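Local atomic coordinates of catechol O-methyltransferase (Niastella koreensis, PDB entry 7CVW), a protein that catalyses the magnesium-dependent transfer of a methyl group from S-adenosyl-L-methionine to a hydroxyl of catechol-like compounds, giving meta- and para-methylated products in equal proportion. Residues I39-S42 / P43-K47; A98-N101 / I102-G106; T115-A118 / I119-L122; D139-K142 / P143-T146. One frame throughout, in Å; residues are numbered along the deposited sequence.

Contact 1. Residues I39-S42 / P43-K47; sequences ISVS and PNQGK. With SAH (S-adenosyl-L-homocysteine), chain E.
A first torsion of 69° puts OG of S42 between its own backbone N and carbonyl carbon, facing the opening turn of helix 43-55; in Q45 a chi1 of -68° sets CG beside the backbone N, and the extended chain then carries the amide back to the serine. The two residues hold each other reciprocally. Q45 N donates to S42 OG (3.1 Å), and S42 N donates to Q45 OE1 (3.2 Å) in a nearly straight bond of 167°, although this N-H arrives well above the plane of the amide and not along a lone pair. This is a capping box with S42 as N-cap. Between the two bonds the aliphatic part of Q45 is pressed against the hydroxyl, CG of Q45 lying 3.1 Å from OG of S42. The first regular helical bond follows, from G46 N to S42 O (2.8 Å).

V41 sits at the junction. Its CB lies 3.6 Å from OE1 of Q45, while its backbone N donates to the carboxylate atom OXT of S-adenosyl-L-homocysteine (2.9 Å). Two residues earlier, CD1 of I39 comes within 3.6 Å of the ligand sulfur SD. Y70 of helix 70-76 packs against S40, V41 and P43, and farther along K47 NZ bonds to A201 O of the second subunit.

The chemistry thus divides two successive peptide N-H groups: that of V41 binds the amino-acid end of the cofactor product, whereas that of S42 is taken by the capping glutamine, which ties the ligand-binding loop to the start of the helix.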
loop_
_atom_site.group_PDB
_atom_site.type_symbol
_atom_site.label_atom_id
_atom_site.label_comp_id
_atom_site.label_asym_id
_atom_site.label_seq_id
_atom_site.Cartn_x
_atom_site.Cartn_y
_atom_site.Cartn_z
ATOM N N ILE A 39 10.279 14.414 12.005
ATOM C CA ILE A 39 9.769 14.115 10.637
ATOM C C ILE A 39 9.901 12.629 10.294
ATOM O O ILE A 39 9.873 12.310 9.096
ATOM C CB ILE A 39 10.445 15.026 9.606
ATOM C CG1 ILE A 39 11.962 14.837 9.501
ATOM C CG2 ILE A 39 10.069 16.479 9.899
ATOM C CD1 ILE A 39 12.644 15.644 8.411
ATOM N N SER A 40 10.002 11.745 11.282
ATOM C CA SER A 40 9.957 10.279 11.030
ATOM C C SER A 40 8.647 9.918 10.359
ATOM O O SER A 40 7.641 10.618 10.566
ATOM C CB SER A 40 10.048 9.445 12.286
ATOM O OG SER A 40 11.187 9.768 13.082
ATOM N N VAL A 41 8.616 8.790 9.667
ATOM C CA VAL A 41 7.297 8.207 9.288
ATOM C C VAL A 41 6.459 7.995 10.563
ATOM O O VAL A 41 6.997 7.852 11.677
ATOM C CB VAL A 41 7.398 6.903 8.484
ATOM C CG1 VAL A 41 8.056 7.169 7.136
ATOM C CG2 VAL A 41 8.104 5.785 9.252
ATOM N N SER A 42 5.145 7.978 10.400
ATOM C CA SER A 42 4.222 7.701 11.528
ATOM C C SER A 42 4.301 6.221 11.873
ATOM O O SER A 42 4.773 5.407 11.068
ATOM C CB SER A 42 2.821 8.077 11.146
ATOM O OG SER A 42 2.330 7.180 10.149
ATOM N N PRO A 43 3.852 5.812 13.072
ATOM C CA PRO A 43 3.788 4.395 13.418
ATOM C C PRO A 43 3.069 3.547 12.357
ATOM O O PRO A 43 3.555 2.501 11.966
ATOM C CB PRO A 43 3.045 4.410 14.772
ATOM C CG PRO A 43 3.446 5.744 15.366
ATOM C CD PRO A 43 3.434 6.683 14.182
ATOM N N ASN A 44 1.921 4.028 11.865
ATOM C CA ASN A 44 1.135 3.202 10.920
ATOM C C ASN A 44 1.844 3.172 9.568
ATOM O O ASN A 44 1.699 2.173 8.856
ATOM C CB ASN A 44 -0.298 3.695 10.790
ATOM C CG ASN A 44 -1.135 3.478 12.037
ATOM O OD1 ASN A 44 -0.929 2.496 12.753
ATOM N ND2 ASN A 44 -2.064 4.394 12.252
ATOM N N GLN A 45 2.537 4.250 9.180
ATOM C CA GLN A 45 3.358 4.233 7.949
ATOM C C GLN A 45 4.531 3.259 8.125
ATOM O O GLN A 45 4.883 2.542 7.152
ATOM C CB GLN A 45 3.847 5.630 7.590
ATOM C CG GLN A 45 2.733 6.545 7.155
ATOM C CD GLN A 45 3.165 7.980 7.054
ATOM O OE1 GLN A 45 4.315 8.316 7.343
ATOM N NE2 GLN A 45 2.212 8.854 6.739
ATOM N N GLY A 46 5.127 3.221 9.324
ATOM C CA GLY A 46 6.190 2.256 9.644
ATOM C C GLY A 46 5.710 0.836 9.456
ATOM O O GLY A 46 6.387 0.058 8.787
ATOM N N LYS A 47 4.530 0.514 9.988
ATOM C CA LYS A 47 3.964 -0.842 9.832
ATOM C C LYS A 47 3.720 -1.130 8.345
ATOM O O LYS A 47 4.012 -2.234 7.902
ATOM C CB LYS A 47 2.678 -0.946 10.650
ATOM C CG LYS A 47 2.029 -2.322 10.664
ATOM C CD LYS A 47 2.868 -3.398 11.339
ATOM C CE LYS A 47 2.111 -4.706 11.533
ATOM N NZ LYS A 47 1.110 -4.592 12.620
HETATM N N SAH E . 13.211 7.971 6.772
HETATM C CA SAH E . 13.308 8.689 8.058
HETATM C CB SAH E . 13.189 10.205 7.844
HETATM C CG SAH E . 14.232 10.789 6.950
HETATM S SD SAH E . 14.142 12.607 7.205
HETATM C C SAH E . 12.173 8.165 8.940
HETATM O O SAH E . 12.429 7.852 10.046
HETATM O OXT SAH E . 11.103 8.135 8.434
HETATM C "C5'" SAH E . 15.293 13.167 5.911
HETATM C "C4'" SAH E . 16.715 12.804 6.238
HETATM O "O4'" SAH E . 17.469 12.988 5.035
HETATM C "C3'" SAH E . 17.420 13.673 7.304
HETATM O "O3'" SAH E . 18.012 12.898 8.330
HETATM C "C2'" SAH E . 18.484 14.437 6.513
HETATM O "O2'" SAH E . 19.639 14.734 7.250
HETATM C "C1'" SAH E . 18.738 13.453 5.388
HETATM N N9 SAH E . 19.373 14.017 4.219
HETATM C C8 SAH E . 19.303 15.300 3.761
HETATM N N7 SAH E . 20.025 15.502 2.694
HETATM C C5 SAH E . 20.609 14.281 2.429
HETATM C C6 SAH E . 21.483 13.834 1.418
HETATM N N6 SAH E . 21.961 14.612 0.470
HETATM N N1 SAH E . 21.874 12.558 1.460
HETATM C C2 SAH E . 21.399 11.779 2.431
HETATM N N3 SAH E . 20.596 12.090 3.433
HETATM C C4 SAH E . 20.207 13.358 3.366
#

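Contact 2. Residues A98-N101 / I102-G106; sequences AQKN and IDRAG
A98 opens the series through its carbonyl, whose O receives I102 N at 2.8 Å; CG1 of I102 rests against the same oxygen, and the I102 side chain packs on V111 of the neighbouring strand.

At Q99 the chain bends at chi2 (72°), which swings an end that set out away from the next turn back to D103. There NE2 donates to OD1 of D103 (3.0 Å), with the acceptor close to the amide plane of Q99 but the donor 34° out of the carboxylate plane, on its syn side. OD1 has a further partner in T108, just beyond the helix.

This is the C-terminal end of helix 92-104, the helical connection of the beta-alpha-beta unit between strands 84-89 and 111-115. It finishes in a Schellman motif, in which G106 takes up positive phi and its N bonds to D103 O (2.9 Å).

K100 next brings CE to 3.2 Å from NH2 of R104, and its carbonyl O lies over one face of that guanidinium.

Last comes N101, whose side chain runs alongside R104 in the same direction. Its OD1 accepts from NH1 of R104 (2.8 Å) at the guanidinium edge, the two flat groups being turned 46° apart. A water in the same guanidinium plane accepts from NH1 and donates to N101 O, while ND2 of N101 bonds to A68 O and S30 OG.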
loop_
_atom_site.group_PDB
_atom_site.type_symbol
_atom_site.label_atom_id
_atom_site.label_comp_id
_atom_site.label_asym_id
_atom_site.label_seq_id
_atom_site.Cartn_x
_atom_site.Cartn_y
_atom_site.Cartn_z
ATOM N N ALA A 98 21.083 7.709 14.921
ATOM C CA ALA A 98 20.493 6.502 14.330
ATOM C C ALA A 98 21.315 5.278 14.766
ATOM O O ALA A 98 20.724 4.208 15.027
ATOM C CB ALA A 98 20.425 6.642 12.839
ATOM N N GLN A 99 22.647 5.376 14.798
ATOM C CA GLN A 99 23.469 4.183 15.113
ATOM C C GLN A 99 23.147 3.709 16.537
ATOM O O GLN A 99 22.969 2.498 16.732
ATOM C CB GLN A 99 24.954 4.477 14.985
ATOM C CG GLN A 99 25.795 3.241 15.253
ATOM C CD GLN A 99 25.699 2.247 14.121
ATOM O OE1 GLN A 99 26.030 2.575 12.984
ATOM N NE2 GLN A 99 25.183 1.056 14.403
ATOM N N LYS A 100 23.019 4.635 17.483
ATOM C CA LYS A 100 22.671 4.293 18.885
ATOM C C LYS A 100 21.297 3.617 18.903
ATOM O O LYS A 100 21.099 2.637 19.647
ATOM C CB LYS A 100 22.665 5.539 19.768
ATOM C CG LYS A 100 22.440 5.271 21.250
ATOM C CD LYS A 100 22.645 6.505 22.109
ATOM C CE LYS A 100 21.675 6.577 23.268
ATOM N NZ LYS A 100 22.290 7.202 24.463
ATOM N N ASN A 101 20.350 4.127 18.117
ATOM C CA ASN A 101 18.958 3.623 18.115
ATOM C C ASN A 101 18.905 2.221 17.491
ATOM O O ASN A 101 18.143 1.347 17.974
ATOM C CB ASN A 101 18.044 4.619 17.409
ATOM C CG ASN A 101 17.917 5.944 18.129
ATOM O OD1 ASN A 101 18.136 6.036 19.342
ATOM N ND2 ASN A 101 17.484 6.965 17.408
ATOM N N ILE A 102 19.683 2.003 16.435
ATOM C CA ILE A 102 19.813 0.677 15.757
ATOM C C ILE A 102 20.462 -0.326 16.732
ATOM O O ILE A 102 20.031 -1.480 16.810
ATOM C CB ILE A 102 20.646 0.865 14.472
ATOM C CG1 ILE A 102 19.836 1.536 13.354
ATOM C CG2 ILE A 102 21.325 -0.436 14.036
ATOM C CD1 ILE A 102 18.559 0.870 12.973
ATOM N N ASP A 103 21.454 0.122 17.489
ATOM C CA ASP A 103 22.160 -0.733 18.473
ATOM C C ASP A 103 21.150 -1.139 19.549
ATOM O O ASP A 103 21.112 -2.332 19.918
ATOM C CB ASP A 103 23.377 -0.005 19.042
ATOM C CG ASP A 103 24.524 0.252 18.072
ATOM O OD1 ASP A 103 24.512 -0.296 16.964
ATOM O OD2 ASP A 103 25.432 1.026 18.449
ATOM N N ARG A 104 20.341 -0.192 20.033
ATOM C CA ARG A 104 19.335 -0.448 21.088
ATOM C C ARG A 104 18.355 -1.499 20.559
ATOM O O ARG A 104 17.919 -2.363 21.347
ATOM C CB ARG A 104 18.581 0.829 21.466
ATOM C CG ARG A 104 17.638 0.650 22.649
ATOM C CD ARG A 104 16.838 1.883 22.960
ATOM N NE ARG A 104 17.718 2.934 23.427
ATOM C CZ ARG A 104 18.134 3.990 22.716
ATOM N NH1 ARG A 104 17.721 4.202 21.477
ATOM N NH2 ARG A 104 18.956 4.867 23.262
ATOM N N ALA A 105 17.997 -1.427 19.275
ATOM C CA ALA A 105 17.027 -2.357 18.648
ATOM C C ALA A 105 17.687 -3.723 18.366
ATOM O O ALA A 105 16.981 -4.634 17.871
ATOM C CB ALA A 105 16.453 -1.753 17.398
ATOM N N GLY A 106 18.984 -3.895 18.631
ATOM C CA GLY A 106 19.686 -5.160 18.350
ATOM C C GLY A 106 19.919 -5.392 16.877
ATOM O O GLY A 106 20.039 -6.555 16.475
HETATM O O HOH W 1 16.182 2.515 19.637
#

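Contact 3. Residues T115-A118 / I119-L122; sequences TGKA and IDIL. With SAH (S-adenosyl-L-homocysteine), chain E.
A118 and L122 form the tight side of this helix start. CG of L122 lies 3.2 Å from the carbonyl O of A118, the same oxygen that accepts L122 N, and CD1 of L122 reaches on towards CB of A118 in a wider apolar contact of 4.3 Å. Both side chains are buried between L64 of strand 60-64 and Y148 of helix 145-154. I121 closes the neighbouring flank: its CG1 stands beside its own backbone N (chi1 -65°), and from there CD1 runs back to N of G116 (3.6 Å).

The opposite character appears at K117 and D120, which lie side by side on the exposed surface. Their charged ends stay separate, NZ of K117 being 6.0 Å from OD2 of D120; the carboxylate lies against the aliphatic part of the lysine, nearest to CB. A water joins the K117 backbone to the carboxylate, accepting from K117 N and donating to D120 OD2 (2.7 Å).

K117, the N-cap residue, offers its carbonyl O to two donors. I121 N comes nearly head-on to K117 O at 2.9 Å, whereas D120 N sits well above the carbonyl plane. The next peptide N, that of A118, is turned to N1 of S-adenosyl-L-homocysteine (2.9 Å). A backbone N-H reading the adenine edge from the loop after strand 111-115 belongs to the cofactor pocket of the Rossmann-like class I methyltransferases.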
loop_
_atom_site.group_PDB
_atom_site.type_symbol
_atom_site.label_atom_id
_atom_site.label_comp_id
_atom_site.label_asym_id
_atom_site.label_seq_id
_atom_site.Cartn_x
_atom_site.Cartn_y
_atom_site.Cartn_z
ATOM N N THR A 115 27.489 7.456 6.090
ATOM C CA THR A 115 27.380 8.897 6.424
ATOM C C THR A 115 27.939 9.724 5.264
ATOM O O THR A 115 29.143 9.907 5.159
ATOM C CB THR A 115 28.088 9.230 7.738
ATOM O OG1 THR A 115 27.598 8.330 8.748
ATOM C CG2 THR A 115 27.876 10.680 8.123
ATOM N N GLY A 116 27.060 10.273 4.447
ATOM C CA GLY A 116 27.438 11.180 3.362
ATOM C C GLY A 116 26.257 11.476 2.483
ATOM O O GLY A 116 25.161 11.007 2.814
ATOM N N LYS A 117 26.471 12.267 1.438
ATOM C CA LYS A 117 25.378 12.633 0.503
ATOM C C LYS A 117 24.955 11.405 -0.297
ATOM O O LYS A 117 25.812 10.687 -0.893
ATOM C CB LYS A 117 25.806 13.775 -0.414
ATOM C CG LYS A 117 25.998 15.094 0.301
ATOM C CD LYS A 117 26.197 16.244 -0.621
ATOM C CE LYS A 117 26.200 17.550 0.147
ATOM N NZ LYS A 117 26.203 18.717 -0.765
ATOM N N ALA A 118 23.652 11.178 -0.423
ATOM C CA ALA A 118 23.165 10.048 -1.230
ATOM C C ALA A 118 23.681 10.162 -2.666
ATOM O O ALA A 118 23.981 9.119 -3.240
ATOM C CB ALA A 118 21.665 9.987 -1.179
ATOM N N ILE A 119 23.792 11.358 -3.247
ATOM C CA ILE A 119 24.205 11.458 -4.680
ATOM C C ILE A 119 25.684 11.044 -4.822
ATOM O O ILE A 119 26.080 10.662 -5.916
ATOM C CB ILE A 119 23.890 12.854 -5.255
ATOM C CG1 ILE A 119 23.659 12.781 -6.769
ATOM C CG2 ILE A 119 24.965 13.851 -4.892
ATOM C CD1 ILE A 119 22.368 12.139 -7.142
ATOM N N ASP A 120 26.476 11.102 -3.751
ATOM C CA ASP A 120 27.892 10.661 -3.743
ATOM C C ASP A 120 27.936 9.149 -3.477
ATOM O O ASP A 120 28.799 8.452 -4.047
ATOM C CB ASP A 120 28.705 11.411 -2.684
ATOM C CG ASP A 120 28.926 12.897 -2.945
ATOM O OD1 ASP A 120 28.907 13.284 -4.121
ATOM O OD2 ASP A 120 29.119 13.655 -1.964
ATOM N N ILE A 121 27.077 8.645 -2.601
ATOM C CA ILE A 121 27.147 7.217 -2.172
ATOM C C ILE A 121 26.476 6.285 -3.188
ATOM O O ILE A 121 26.928 5.143 -3.345
ATOM C CB ILE A 121 26.627 7.053 -0.731
ATOM C CG1 ILE A 121 27.532 7.797 0.254
ATOM C CG2 ILE A 121 26.506 5.573 -0.368
ATOM C CD1 ILE A 121 26.892 7.971 1.625
ATOM N N LEU A 122 25.405 6.706 -3.837
ATOM C CA LEU A 122 24.698 5.844 -4.813
ATOM C C LEU A 122 25.681 5.329 -5.863
ATOM O O LEU A 122 25.680 4.117 -6.130
ATOM C CB LEU A 122 23.505 6.615 -5.392
ATOM C CG LEU A 122 22.307 6.680 -4.438
ATOM C CD1 LEU A 122 21.323 7.768 -4.828
ATOM C CD2 LEU A 122 21.602 5.334 -4.314
HETATM N N SAH E . 13.211 7.971 6.772
HETATM C CA SAH E . 13.308 8.689 8.058
HETATM C CB SAH E . 13.189 10.205 7.844
HETATM C CG SAH E . 14.232 10.789 6.950
HETATM S SD SAH E . 14.142 12.607 7.205
HETATM C C SAH E . 12.173 8.165 8.940
HETATM O O SAH E . 12.429 7.852 10.046
HETATM O OXT SAH E . 11.103 8.135 8.434
HETATM C "C5'" SAH E . 15.293 13.167 5.911
HETATM C "C4'" SAH E . 16.715 12.804 6.238
HETATM O "O4'" SAH E . 17.469 12.988 5.035
HETATM C "C3'" SAH E . 17.420 13.673 7.304
HETATM O "O3'" SAH E . 18.012 12.898 8.330
HETATM C "C2'" SAH E . 18.484 14.437 6.513
HETATM O "O2'" SAH E . 19.639 14.734 7.250
HETATM C "C1'" SAH E . 18.738 13.453 5.388
HETATM N N9 SAH E . 19.373 14.017 4.219
HETATM C C8 SAH E . 19.303 15.300 3.761
HETATM N N7 SAH E . 20.025 15.502 2.694
HETATM C C5 SAH E . 20.609 14.281 2.429
HETATM C C6 SAH E . 21.483 13.834 1.418
HETATM N N6 SAH E . 21.961 14.612 0.470
HETATM N N1 SAH E . 21.874 12.558 1.460
HETATM C C2 SAH E . 21.399 11.779 2.431
HETATM N N3 SAH E . 20.596 12.090 3.433
HETATM C C4 SAH E . 20.207 13.358 3.366
HETATM O O HOH W 2 29.217 12.817 0.634
#

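Contact 4. Residues D139-K142 / P143-T146; sequences DADK and PPYT. With MG (magnesium ion), chain C; SAH (S-adenosyl-L-homocysteine), chain E.
The ring of Y145 has the carbonyl O of D141 at its edge, near the ring plane, 3.2 Å from CD1; CD of K142 and the backbone of D139 and A140 approach it obliquely. The carboxylate of D139 runs beside the tyrosine but is turned 72° to its ring. A second carboxylate, that of D141, meets CG of P144 through OD2 and lies next to the ligand's adenine amino group, while its OD1 bonds to Y148.

K142 to Y145 make a type I beta turn, closed by Y145 N donating to K142 O (3.1 Å), and P144 is the N-cap of helix 145-154. A bend at chi2 (-55°) folds the K142 chain back alongside the tyrosine. There NZ is surrounded by acceptors that must share its protons: OH of Y145 (2.9 Å), O of A140 (2.8 Å), N166, a metal-bound water and, in a salt bridge with a weak hydrogen bond, OD1 of D139 (2.9 Å). OH of Y145 has its stronger partner in D165 O.

Magnesium is bound by OD1 of D139 (2.4 Å), with OD2 at a longer 2.7 Å, by two waters and by D165 and N166. OD2 of D139 accepts from the ligand N (2.8 Å). One carboxylate therefore joins metal and cofactor product, and K142 and Y145, bonded to the metal ligands and to one another, form a second shell that is likely to orient them.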
loop_
_atom_site.group_PDB
_atom_site.type_symbol
_atom_site.label_atom_id
_atom_site.label_comp_id
_atom_site.label_asym_id
_atom_site.label_seq_id
_atom_site.Cartn_x
_atom_site.Cartn_y
_atom_site.Cartn_z
ATOM N N ASP A 139 13.802 8.762 0.875
ATOM C CA ASP A 139 13.226 9.661 1.903
ATOM C C ASP A 139 14.283 10.631 2.412
ATOM O O ASP A 139 14.257 10.958 3.585
ATOM C CB ASP A 139 12.589 8.858 3.033
ATOM C CG ASP A 139 11.652 9.722 3.851
ATOM O OD1 ASP A 139 11.117 10.725 3.256
ATOM O OD2 ASP A 139 11.464 9.394 5.081
ATOM N N ALA A 140 15.122 11.144 1.521
ATOM C CA ALA A 140 16.184 12.060 1.990
ATOM C C ALA A 140 15.805 13.497 1.627
ATOM O O ALA A 140 14.714 13.864 1.886
ATOM C CB ALA A 140 17.500 11.663 1.363
ATOM N N ASP A 141 16.766 14.277 1.137
ATOM C CA ASP A 141 16.418 15.624 0.633
ATOM C C ASP A 141 15.501 15.471 -0.578
ATOM O O ASP A 141 15.556 14.421 -1.252
ATOM C CB ASP A 141 17.678 16.445 0.369
ATOM C CG ASP A 141 18.741 15.758 -0.478
ATOM O OD1 ASP A 141 18.760 14.516 -0.530
ATOM O OD2 ASP A 141 19.550 16.479 -1.094
ATOM N N LYS A 142 14.669 16.481 -0.813
ATOM C CA LYS A 142 13.533 16.340 -1.753
ATOM C C LYS A 142 13.877 16.778 -3.173
ATOM O O LYS A 142 13.468 16.128 -4.131
ATOM C CB LYS A 142 12.307 17.031 -1.153
ATOM C CG LYS A 142 12.030 16.657 0.299
ATOM C CD LYS A 142 11.906 15.138 0.522
ATOM C CE LYS A 142 11.598 14.767 1.963
ATOM N NZ LYS A 142 11.980 13.369 2.297
ATOM N N PRO A 143 14.597 17.898 -3.406
ATOM C CA PRO A 143 14.888 18.314 -4.777
ATOM C C PRO A 143 15.454 17.241 -5.697
ATOM O O PRO A 143 15.054 17.200 -6.870
ATOM C CB PRO A 143 15.833 19.504 -4.572
ATOM C CG PRO A 143 15.345 20.074 -3.294
ATOM C CD PRO A 143 15.082 18.865 -2.413
ATOM N N PRO A 144 16.411 16.392 -5.267
ATOM C CA PRO A 144 17.007 15.376 -6.145
ATOM C C PRO A 144 16.294 14.014 -6.201
ATOM O O PRO A 144 16.855 13.065 -6.716
ATOM C CB PRO A 144 18.419 15.180 -5.592
ATOM C CG PRO A 144 18.362 15.617 -4.168
ATOM C CD PRO A 144 17.103 16.430 -3.975
ATOM N N TYR A 145 15.078 13.920 -5.696
ATOM C CA TYR A 145 14.332 12.634 -5.754
ATOM C C TYR A 145 14.386 12.071 -7.174
ATOM O O TYR A 145 14.571 10.876 -7.355
ATOM C CB TYR A 145 12.869 12.814 -5.387
ATOM C CG TYR A 145 12.489 12.490 -3.973
ATOM C CD1 TYR A 145 13.339 12.747 -2.911
ATOM C CD2 TYR A 145 11.205 12.041 -3.692
ATOM C CE1 TYR A 145 12.964 12.465 -1.607
ATOM C CE2 TYR A 145 10.808 11.779 -2.396
ATOM C CZ TYR A 145 11.682 12.011 -1.344
ATOM O OH TYR A 145 11.302 11.781 -0.052
ATOM N N THR A 146 14.217 12.916 -8.189
ATOM C CA THR A 146 14.231 12.468 -9.608
ATOM C C THR A 146 15.521 11.699 -9.896
ATOM O O THR A 146 15.442 10.627 -10.465
ATOM C CB THR A 146 14.017 13.665 -10.542
ATOM O OG1 THR A 146 12.734 14.241 -10.279
ATOM C CG2 THR A 146 14.101 13.267 -11.994
HETATM MG MG MG C . 9.667 11.360 5.034
HETATM N N SAH E . 13.211 7.971 6.772
HETATM C CA SAH E . 13.308 8.689 8.058
HETATM C CB SAH E . 13.189 10.205 7.844
HETATM C CG SAH E . 14.232 10.789 6.950
HETATM S SD SAH E . 14.142 12.607 7.205
HETATM C C SAH E . 12.173 8.165 8.940
HETATM O O SAH E . 12.429 7.852 10.046
HETATM O OXT SAH E . 11.103 8.135 8.434
HETATM C "C5'" SAH E . 15.293 13.167 5.911
HETATM C "C4'" SAH E . 16.715 12.804 6.238
HETATM O "O4'" SAH E . 17.469 12.988 5.035
HETATM C "C3'" SAH E . 17.420 13.673 7.304
HETATM O "O3'" SAH E . 18.012 12.898 8.330
HETATM C "C2'" SAH E . 18.484 14.437 6.513
HETATM O "O2'" SAH E . 19.639 14.734 7.250
HETATM C "C1'" SAH E . 18.738 13.453 5.388
HETATM N N9 SAH E . 19.373 14.017 4.219
HETATM C C8 SAH E . 19.303 15.300 3.761
HETATM N N7 SAH E . 20.025 15.502 2.694
HETATM C C5 SAH E . 20.609 14.281 2.429
HETATM C C6 SAH E . 21.483 13.834 1.418
HETATM N N6 SAH E . 21.961 14.612 0.470
HETATM N N1 SAH E . 21.874 12.558 1.460
HETATM C C2 SAH E . 21.399 11.779 2.431
HETATM N N3 SAH E . 20.596 12.090 3.433
HETATM C C4 SAH E . 20.207 13.358 3.366
HETATM O O HOH W 3 11.489 13.058 5.260
HETATM O O HOH W 4 9.607 10.437 7.231
#

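From the N terminus the four contacts follow in series; none encloses or crosses another, since each closes a single turn where a loop and a helix meet. Contact 1 starts helix 43-55 after the loop that follows helix 22-34. Contact 2 ends helix 92-104, and contact 3 starts helix 118-128 just past the edge strand 111-115. Contact 4 leads from strand 133-138, in the middle of the sheet, into helix 145-154. Contacts 1, 3 and 4 all touch S-adenosyl-L-homocysteine, at its carboxylate, adenine and amino ends among others, although the centres of contacts 1 and 3 are about 24 Å apart. Contact 2 stands off the ligand, packing against helix 22-34.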